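Local atomic coordinates of VAO-type flavoprotein oxidase VAO615 (Myceliophthora thermophila, PDB entry 6F72), a protein that binds FAD bicovalently and is probably an oxidoreductase whose reduced flavin reacts rapidly with molecular oxygen, although no substrate has yet been identified. Residues A[413-422]-A[510-521]; A[527-536]-A[555-563]. One frame throughout, in Å; residues are numbered along the deposited sequence.

Interaction 1 of 2, residues A[413-422]-A[510-521]; sequences TNSRIIPRSL and TPGGSVYLNEAN. With FAD (flavin-adenine dinucleotide), chain E.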
# COMPACT_ATOMS: atom_id res chain seq x y z
N THR A 413 3.35 0.46 -10.45
CA THR A 413 2.70 1.59 -9.82
C THR A 413 3.76 2.62 -9.44
O THR A 413 4.77 2.28 -8.82
CB THR A 413 1.84 1.16 -8.59
OG1 THR A 413 0.71 0.40 -9.03
CG2 THR A 413 1.32 2.37 -7.81
N ASN A 414 3.54 3.85 -9.87
CA ASN A 414 4.38 4.99 -9.46
C ASN A 414 3.50 6.01 -8.78
O ASN A 414 2.28 5.87 -8.81
CB ASN A 414 5.09 5.56 -10.68
CG ASN A 414 5.76 4.48 -11.50
OD1 ASN A 414 6.84 3.99 -11.17
ND2 ASN A 414 5.10 4.06 -12.58
N SER A 415 4.11 7.04 -8.17
CA SER A 415 3.34 8.05 -7.48
C SER A 415 4.05 9.39 -7.36
O SER A 415 5.29 9.49 -7.33
CB SER A 415 2.94 7.59 -6.06
OG SER A 415 4.10 7.34 -5.29
N ARG A 416 3.23 10.41 -7.26
CA ARG A 416 3.73 11.69 -6.81
C ARG A 416 2.72 12.26 -5.83
O ARG A 416 1.51 12.21 -6.08
CB ARG A 416 3.96 12.61 -8.02
CG ARG A 416 4.90 13.77 -7.74
CD ARG A 416 6.35 13.35 -7.57
NE ARG A 416 7.15 14.55 -7.36
CZ ARG A 416 8.37 14.59 -6.83
NH1 ARG A 416 8.98 13.49 -6.41
NH2 ARG A 416 8.97 15.78 -6.70
N ILE A 417 3.23 12.71 -4.68
CA ILE A 417 2.49 13.58 -3.80
C ILE A 417 2.75 14.98 -4.35
O ILE A 417 3.90 15.42 -4.43
CB ILE A 417 2.94 13.47 -2.33
CG1 ILE A 417 2.60 12.09 -1.78
CG2 ILE A 417 2.26 14.53 -1.47
CD1 ILE A 417 3.64 11.52 -0.85
N ILE A 418 1.66 15.63 -4.76
CA ILE A 418 1.72 16.92 -5.46
C ILE A 418 1.30 18.06 -4.50
O ILE A 418 0.14 18.10 -4.07
CB ILE A 418 0.84 16.90 -6.75
CG1 ILE A 418 1.27 15.74 -7.67
CG2 ILE A 418 0.91 18.24 -7.47
CD1 ILE A 418 0.40 15.51 -8.89
N PRO A 419 2.24 18.97 -4.16
CA PRO A 419 1.96 20.15 -3.30
C PRO A 419 0.79 21.00 -3.80
O PRO A 419 0.65 21.21 -5.00
CB PRO A 419 3.25 20.97 -3.37
CG PRO A 419 4.32 20.03 -3.78
CD PRO A 419 3.68 18.83 -4.45
N ARG A 420 -0.03 21.48 -2.87
CA ARG A 420 -1.09 22.47 -3.14
C ARG A 420 -0.61 23.73 -3.88
O ARG A 420 -1.32 24.24 -4.76
CB ARG A 420 -1.75 22.89 -1.84
CG ARG A 420 -3.09 23.58 -2.01
CD ARG A 420 -3.52 24.25 -0.72
NE ARG A 420 -4.92 23.98 -0.42
CZ ARG A 420 -5.36 23.12 0.50
NH1 ARG A 420 -4.51 22.42 1.24
NH2 ARG A 420 -6.66 22.94 0.67
N SER A 421 0.59 24.21 -3.53
CA SER A 421 1.12 25.47 -4.10
C SER A 421 1.38 25.37 -5.61
O SER A 421 1.28 26.36 -6.32
CB SER A 421 2.37 25.92 -3.35
OG SER A 421 3.30 24.84 -3.26
N LEU A 422 1.70 24.17 -6.07
CA LEU A 422 1.87 23.91 -7.51
C LEU A 422 0.56 24.05 -8.28
O LEU A 422 0.53 24.69 -9.34
CB LEU A 422 2.53 22.55 -7.76
CG LEU A 422 3.99 22.38 -7.32
CD1 LEU A 422 4.42 20.95 -7.53
CD2 LEU A 422 4.97 23.34 -8.01
N THR A 510 6.90 18.29 -10.89
CA THR A 510 6.28 18.65 -9.62
C THR A 510 7.32 18.92 -8.49
O THR A 510 7.40 18.14 -7.53
CB THR A 510 5.26 17.57 -9.18
OG1 THR A 510 5.87 16.27 -9.26
CG2 THR A 510 3.97 17.61 -10.04
N PRO A 511 8.09 20.03 -8.60
CA PRO A 511 9.12 20.30 -7.58
C PRO A 511 8.50 20.54 -6.22
O PRO A 511 7.42 21.12 -6.14
CB PRO A 511 9.82 21.57 -8.10
CG PRO A 511 9.42 21.68 -9.54
CD PRO A 511 8.04 21.10 -9.60
N GLY A 512 9.17 20.06 -5.17
CA GLY A 512 8.66 20.17 -3.77
C GLY A 512 7.73 19.04 -3.36
O GLY A 512 7.34 18.93 -2.20
N GLY A 513 7.36 18.20 -4.32
CA GLY A 513 6.60 16.99 -4.05
C GLY A 513 7.49 15.83 -3.66
O GLY A 513 8.69 16.00 -3.43
N SER A 514 6.91 14.64 -3.59
CA SER A 514 7.69 13.46 -3.22
C SER A 514 7.04 12.22 -3.81
O SER A 514 5.96 12.30 -4.41
CB SER A 514 7.79 13.34 -1.69
OG SER A 514 6.53 12.98 -1.15
N VAL A 515 7.71 11.08 -3.65
CA VAL A 515 7.19 9.79 -4.10
C VAL A 515 6.76 9.02 -2.85
O VAL A 515 7.52 8.85 -1.89
CB VAL A 515 8.17 9.02 -5.03
CG1 VAL A 515 7.54 7.77 -5.63
CG2 VAL A 515 8.61 9.91 -6.18
N TYR A 516 5.49 8.64 -2.85
CA TYR A 516 4.90 7.88 -1.77
C TYR A 516 5.60 6.52 -1.72
O TYR A 516 5.66 5.81 -2.74
CB TYR A 516 3.39 7.77 -2.01
CG TYR A 516 2.59 6.98 -0.99
CD1 TYR A 516 2.97 6.90 0.37
CD2 TYR A 516 1.42 6.33 -1.38
CE1 TYR A 516 2.21 6.17 1.28
CE2 TYR A 516 0.65 5.60 -0.47
CZ TYR A 516 1.04 5.54 0.86
OH TYR A 516 0.26 4.80 1.75
N LEU A 517 6.19 6.18 -0.57
CA LEU A 517 7.04 4.97 -0.47
C LEU A 517 6.27 3.66 -0.73
O LEU A 517 6.87 2.63 -1.07
CB LEU A 517 7.78 4.91 0.88
CG LEU A 517 7.02 4.63 2.18
CD1 LEU A 517 6.76 3.13 2.37
CD2 LEU A 517 7.73 5.22 3.41
N ASN A 518 4.95 3.73 -0.52
CA ASN A 518 4.07 2.57 -0.71
C ASN A 518 3.73 2.31 -2.17
O ASN A 518 3.43 1.19 -2.53
CB ASN A 518 2.78 2.71 0.11
CG ASN A 518 2.88 2.10 1.52
OD1 ASN A 518 3.58 1.10 1.73
ND2 ASN A 518 2.19 2.70 2.47
N GLU A 519 3.79 3.35 -3.00
CA GLU A 519 3.39 3.24 -4.41
C GLU A 519 4.49 3.78 -5.30
O GLU A 519 4.44 4.92 -5.75
CB GLU A 519 2.05 3.95 -4.64
CG GLU A 519 0.94 3.45 -3.72
CD GLU A 519 -0.42 4.03 -4.05
OE1 GLU A 519 -0.54 5.25 -4.29
OE2 GLU A 519 -1.40 3.24 -4.06
N ALA A 520 5.53 2.98 -5.46
CA ALA A 520 6.68 3.32 -6.30
C ALA A 520 7.22 2.06 -6.98
O ALA A 520 6.77 0.95 -6.69
CB ALA A 520 7.77 3.95 -5.47
N ASN A 521 8.17 2.25 -7.90
CA ASN A 521 8.88 1.17 -8.52
C ASN A 521 10.12 0.81 -7.71
O ASN A 521 10.82 1.70 -7.26
CB ASN A 521 9.28 1.57 -9.95
CG ASN A 521 9.79 0.40 -10.76
OD1 ASN A 521 10.94 -0.02 -10.61
ND2 ASN A 521 8.94 -0.14 -11.62
PA FAD E . 2.45 -6.46 2.40
O1A FAD E . 3.08 -6.60 1.04
O2A FAD E . 2.11 -7.74 3.11
O5B FAD E . 3.43 -5.57 3.31
C5B FAD E . 4.07 -4.39 2.81
C4B FAD E . 5.35 -4.08 3.58
O4B FAD E . 5.06 -3.95 4.97
C3B FAD E . 6.42 -5.15 3.47
O3B FAD E . 7.68 -4.47 3.46
C2B FAD E . 6.29 -5.96 4.75
O2B FAD E . 7.54 -6.52 5.16
C1B FAD E . 5.79 -4.92 5.74
N9A FAD E . 4.89 -5.44 6.79
C8A FAD E . 3.58 -5.74 6.62
N7A FAD E . 3.03 -6.15 7.79
C5A FAD E . 3.99 -6.11 8.72
C6A FAD E . 4.08 -6.41 10.17
N6A FAD E . 2.99 -6.86 10.83
N1A FAD E . 5.28 -6.24 10.79
C2A FAD E . 6.37 -5.79 10.13
N3A FAD E . 6.36 -5.49 8.81
C4A FAD E . 5.22 -5.63 8.07
N1 FAD E . -2.13 2.66 -0.31
C2 FAD E . -2.74 3.82 0.04
O2 FAD E . -2.11 4.64 0.76
N3 FAD E . -3.99 4.11 -0.35
C4 FAD E . -4.73 3.31 -1.13
O4 FAD E . -5.89 3.62 -1.48
C4X FAD E . -4.14 2.02 -1.55
N5 FAD E . -4.82 1.14 -2.32
C5X FAD E . -4.27 -0.05 -2.70
C6 FAD E . -5.00 -0.95 -3.50
C7 FAD E . -4.41 -2.17 -3.88
C7M FAD E . -5.21 -3.13 -4.75
C8 FAD E . -3.01 -2.52 -3.43
C8M FAD E . -2.32 -3.84 -3.70
C9 FAD E . -2.31 -1.61 -2.64
C9A FAD E . -2.88 -0.39 -2.26
N10 FAD E . -2.16 0.51 -1.44
C10 FAD E . -2.76 1.73 -1.08
C1' FAD E . -0.79 0.20 -1.05
C2' FAD E . -0.51 -0.23 0.36
O2' FAD E . -0.62 0.92 1.20
C3' FAD E . 0.92 -0.76 0.35
O3' FAD E . 1.11 -1.70 -0.73
C4' FAD E . 1.27 -1.41 1.68
O4' FAD E . 2.68 -1.68 1.71
C5' FAD E . 0.45 -2.67 1.93
O5' FAD E . 0.86 -3.33 3.12
P FAD E . 0.35 -4.82 3.41
O1P FAD E . -1.14 -4.88 3.20
O2P FAD E . 0.98 -5.21 4.73
O3P FAD E . 1.08 -5.65 2.23
O HOH W 1 5.78 -0.55 -8.87
O HOH W 2 8.29 4.78 -9.16
O HOH W 3 6.48 1.27 -11.29

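Interaction 2 of 2, residues A[527-536]-A[555-563]; sequences WKESFYGDNY and KTGVGSEVW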
# COMPACT_ATOMS: atom_id res chain seq x y z
N TRP A 527 15.08 6.88 -4.45
CA TRP A 527 14.17 6.45 -3.38
C TRP A 527 14.46 7.09 -2.02
O TRP A 527 13.53 7.48 -1.33
CB TRP A 527 14.13 4.91 -3.23
CG TRP A 527 15.45 4.31 -2.89
CD1 TRP A 527 16.41 3.91 -3.77
CD2 TRP A 527 15.97 4.04 -1.59
NE1 TRP A 527 17.50 3.42 -3.11
CE2 TRP A 527 17.26 3.48 -1.76
CE3 TRP A 527 15.47 4.21 -0.28
CZ2 TRP A 527 18.07 3.10 -0.68
CZ3 TRP A 527 16.28 3.83 0.80
CH2 TRP A 527 17.57 3.27 0.59
N LYS A 528 15.74 7.19 -1.64
CA LYS A 528 16.13 7.63 -0.30
C LYS A 528 15.66 9.05 -0.03
O LYS A 528 14.96 9.31 0.96
CB LYS A 528 17.66 7.51 -0.12
CG LYS A 528 18.12 7.74 1.32
CD LYS A 528 19.63 7.73 1.45
CE LYS A 528 20.15 6.32 1.67
NZ LYS A 528 21.63 6.25 1.66
N GLU A 529 16.05 9.97 -0.92
CA GLU A 529 15.67 11.36 -0.81
C GLU A 529 14.16 11.52 -0.99
O GLU A 529 13.54 12.31 -0.28
CB GLU A 529 16.45 12.21 -1.82
CG GLU A 529 15.99 13.64 -1.96
CD GLU A 529 16.60 14.31 -3.18
OE1 GLU A 529 17.85 14.42 -3.25
OE2 GLU A 529 15.82 14.73 -4.09
N SER A 530 13.57 10.78 -1.92
CA SER A 530 12.18 11.02 -2.23
C SER A 530 11.20 10.39 -1.23
O SER A 530 10.15 10.98 -0.94
CB SER A 530 11.87 10.58 -3.64
OG SER A 530 10.66 11.19 -4.04
N PHE A 531 11.53 9.21 -0.71
CA PHE A 531 10.62 8.55 0.23
C PHE A 531 10.72 9.14 1.64
O PHE A 531 9.71 9.25 2.33
CB PHE A 531 10.88 7.03 0.33
CG PHE A 531 10.64 6.25 -0.94
CD1 PHE A 531 10.05 6.83 -2.06
CD2 PHE A 531 10.94 4.87 -0.98
CE1 PHE A 531 9.83 6.08 -3.21
CE2 PHE A 531 10.70 4.12 -2.12
CZ PHE A 531 10.16 4.73 -3.24
N TYR A 532 11.93 9.50 2.05
CA TYR A 532 12.21 9.83 3.44
C TYR A 532 12.64 11.28 3.67
O TYR A 532 12.33 11.85 4.71
CB TYR A 532 13.24 8.85 4.02
CG TYR A 532 12.87 7.41 3.79
CD1 TYR A 532 11.83 6.79 4.52
CD2 TYR A 532 13.54 6.65 2.83
CE1 TYR A 532 11.48 5.46 4.30
CE2 TYR A 532 13.20 5.32 2.60
CZ TYR A 532 12.17 4.72 3.34
OH TYR A 532 11.83 3.40 3.10
N GLY A 533 13.33 11.87 2.69
CA GLY A 533 13.77 13.27 2.81
C GLY A 533 14.69 13.49 4.01
O GLY A 533 15.57 12.67 4.29
N ASP A 534 14.47 14.61 4.72
CA ASP A 534 15.35 14.99 5.83
C ASP A 534 15.21 14.06 7.05
O ASP A 534 16.17 13.91 7.79
CB ASP A 534 15.19 16.49 6.20
CG ASP A 534 15.54 17.42 5.04
OD1 ASP A 534 16.54 17.15 4.34
OD2 ASP A 534 14.82 18.43 4.82
N ASN A 535 14.05 13.42 7.22
CA ASN A 535 13.83 12.42 8.28
C ASN A 535 14.76 11.21 8.27
O ASN A 535 14.85 10.51 9.28
CB ASN A 535 12.39 11.89 8.27
CG ASN A 535 11.42 12.83 8.93
OD1 ASN A 535 11.80 13.69 9.74
ND2 ASN A 535 10.15 12.68 8.58
N TYR A 536 15.44 10.98 7.15
CA TYR A 536 16.23 9.76 6.95
C TYR A 536 17.33 9.51 7.99
O TYR A 536 17.48 8.37 8.44
CB TYR A 536 16.79 9.64 5.52
CG TYR A 536 17.21 8.22 5.22
CD1 TYR A 536 16.26 7.27 4.84
CD2 TYR A 536 18.55 7.82 5.35
CE1 TYR A 536 16.62 5.96 4.60
CE2 TYR A 536 18.93 6.50 5.10
CZ TYR A 536 17.96 5.58 4.73
OH TYR A 536 18.30 4.27 4.46
N LYS A 555 13.72 -3.76 0.25
CA LYS A 555 14.20 -2.90 -0.83
C LYS A 555 13.57 -1.52 -0.65
O LYS A 555 12.36 -1.42 -0.40
CB LYS A 555 13.85 -3.49 -2.21
CG LYS A 555 14.42 -2.71 -3.41
CD LYS A 555 15.94 -2.87 -3.51
CE LYS A 555 16.55 -2.16 -4.71
NZ LYS A 555 16.00 -2.68 -5.99
N THR A 556 14.42 -0.50 -0.77
CA THR A 556 14.09 0.92 -0.48
C THR A 556 13.71 1.22 0.97
O THR A 556 13.20 2.31 1.26
CB THR A 556 13.04 1.55 -1.44
OG1 THR A 556 11.71 1.16 -1.05
CG2 THR A 556 13.31 1.22 -2.93
N GLY A 557 13.97 0.28 1.88
CA GLY A 557 13.70 0.49 3.30
C GLY A 557 14.78 1.29 4.00
O GLY A 557 15.93 1.33 3.53
N VAL A 558 14.45 1.89 5.15
CA VAL A 558 15.46 2.56 5.95
C VAL A 558 16.52 1.54 6.35
O VAL A 558 16.20 0.49 6.89
CB VAL A 558 14.86 3.26 7.21
CG1 VAL A 558 15.96 3.83 8.10
CG2 VAL A 558 13.86 4.34 6.82
N GLY A 559 17.78 1.86 6.05
CA GLY A 559 18.91 1.01 6.42
C GLY A 559 19.09 -0.22 5.53
O GLY A 559 19.84 -1.13 5.89
N SER A 560 18.42 -0.23 4.38
CA SER A 560 18.49 -1.37 3.45
C SER A 560 19.81 -1.41 2.71
O SER A 560 20.22 -2.49 2.24
CB SER A 560 17.35 -1.33 2.43
OG SER A 560 17.37 -0.12 1.71
N GLU A 561 20.47 -0.26 2.62
CA GLU A 561 21.78 -0.13 1.98
C GLU A 561 22.89 -0.95 2.68
O GLU A 561 24.01 -1.04 2.19
CB GLU A 561 22.17 1.36 1.78
CG GLU A 561 22.64 2.12 3.03
CD GLU A 561 21.51 2.70 3.92
OE1 GLU A 561 20.32 2.40 3.70
OE2 GLU A 561 21.84 3.45 4.88
N VAL A 562 22.56 -1.57 3.82
CA VAL A 562 23.44 -2.55 4.47
C VAL A 562 23.55 -3.83 3.64
O VAL A 562 24.60 -4.47 3.63
CB VAL A 562 22.98 -2.83 5.94
CG1 VAL A 562 23.73 -4.00 6.57
CG2 VAL A 562 23.17 -1.58 6.80
N TRP A 563 22.48 -4.19 2.92
CA TRP A 563 22.48 -5.39 2.07
C TRP A 563 22.55 -5.07 0.57
O TRP A 563 21.81 -4.21 0.08
CB TRP A 563 21.24 -6.26 2.36
CG TRP A 563 21.18 -6.77 3.78
CD1 TRP A 563 20.43 -6.26 4.81
CD2 TRP A 563 21.90 -7.89 4.33
NE1 TRP A 563 20.63 -6.99 5.95
CE2 TRP A 563 21.52 -8.00 5.69
CE3 TRP A 563 22.81 -8.82 3.80
CZ2 TRP A 563 22.04 -8.99 6.54
CZ3 TRP A 563 23.32 -9.81 4.64
CH2 TRP A 563 22.94 -9.88 6.00
O HOH W 4 11.57 2.05 5.38

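Interaction 1 of 2, residues A[413-422]-A[510-521]
A lone antiparallel bridge, the hydrogen-bonded pair Ile417 and Ser514, joins the edge strand 412-419 to the loop that contributes Tyr516, Asn518 and Glu519 to the FAD pocket. Ile417 N donates to Ser514 O at 2.8 Å, and Ser514 N returns a longer bond to Ile417 O. Arg416 grips Thr510 side-on: NE donates to Thr510 OG1 at 2.9 Å, the oxygen standing 21° out of the guanidinium plane, while NH2 meets Thr510 O at 3.0 Å almost straight, in that plane but above the carbonyl's. Thr510 OG1 is also hydrogen-bonded to Met506 O of helix 488-508. Gly513 N reaches Thr510 O from the opposite face, in the type II turn Thr510 to Gly513. One guanidinium face lies over Ser514 N, and NH1 salt-bridges Asp507. Strand 412-419 is outermost in the seven-stranded antiparallel sheet, with 472-480 on its other flank. Ser415 OG, turned between backbone N and carbonyl carbon (chi1 61°), lies close to Glu519 O in an unusually short, so doubtful, hydrogen bond and accepts weakly from Tyr516 N. The loop then meets the cofactor: Tyr516 OH donates to FAD O2 at 2.6 Å and accepts from Asn518 ND2, while Asn518 OD1 accepts from ribityl FAD O4' at 2.9 Å.

Interaction 2 of 2, residues A[527-536]-A[555-563]
The Trp527 indole lies alongside Thr556, the two side chains running in opposite senses, where helix 527-532 packs on the loop 555-563 in the berberine-like region. The indole takes Thr556 CA over one face, a CH-pi contact 3.8 Å from the centroid of its six-membered ring, with Lys528 CB on the opposite face. Phe531, by contrast, turns its edge to the threonine, CE2 lying 3.3 Å from Thr556 OG1. Tyr532 uses both face and edge: Val558 CG2 sits over one face, and its hydroxyl donates in the carbonyl plane to a lone pair of Thr556 O at 2.5 Å. Water 4 links that same hydroxyl to Val558 N. Replacing Trp527 with an alanine would probably open a gap beside Thr556, leaving its CA and CG2 without the indole they pack against. Tyr536 lies alongside Val558, pointing the other way, its CE1 beside the valine's CG2; CG anti to the backbone N (chi1 -162°) sends the ring across to the type II turn Gly557 to Ser560. The Tyr536 hydroxyl gives a weak bond to Glu561 OE1 of the 3-10 segment 560-562, the ring and carboxylate planes 42° apart, and accepts from Gly559 N of the turn at 2.9 Å with an N-H...O angle of 176°.

Interactions 1 and 2 follow one another along the chain, the first closing before the second opens, yet their centres lie only about 15 Å apart. The short run between residues 521 and 527 connects them, and helix 527-532 touches both: Ser530 OG probably bonds Val515 N at 3.0 Å, while Phe531 packs against Val515 and Ala520 as well as Thr556. Interaction 1 ties this region to the edge of the seven-stranded antiparallel sheet; interaction 2 fastens the helix to the loop preceding strand 563-565. The contacts are consistent with a general principle: a cofactor-binding loop can be held in place from both a sheet edge and a neighbouring helix.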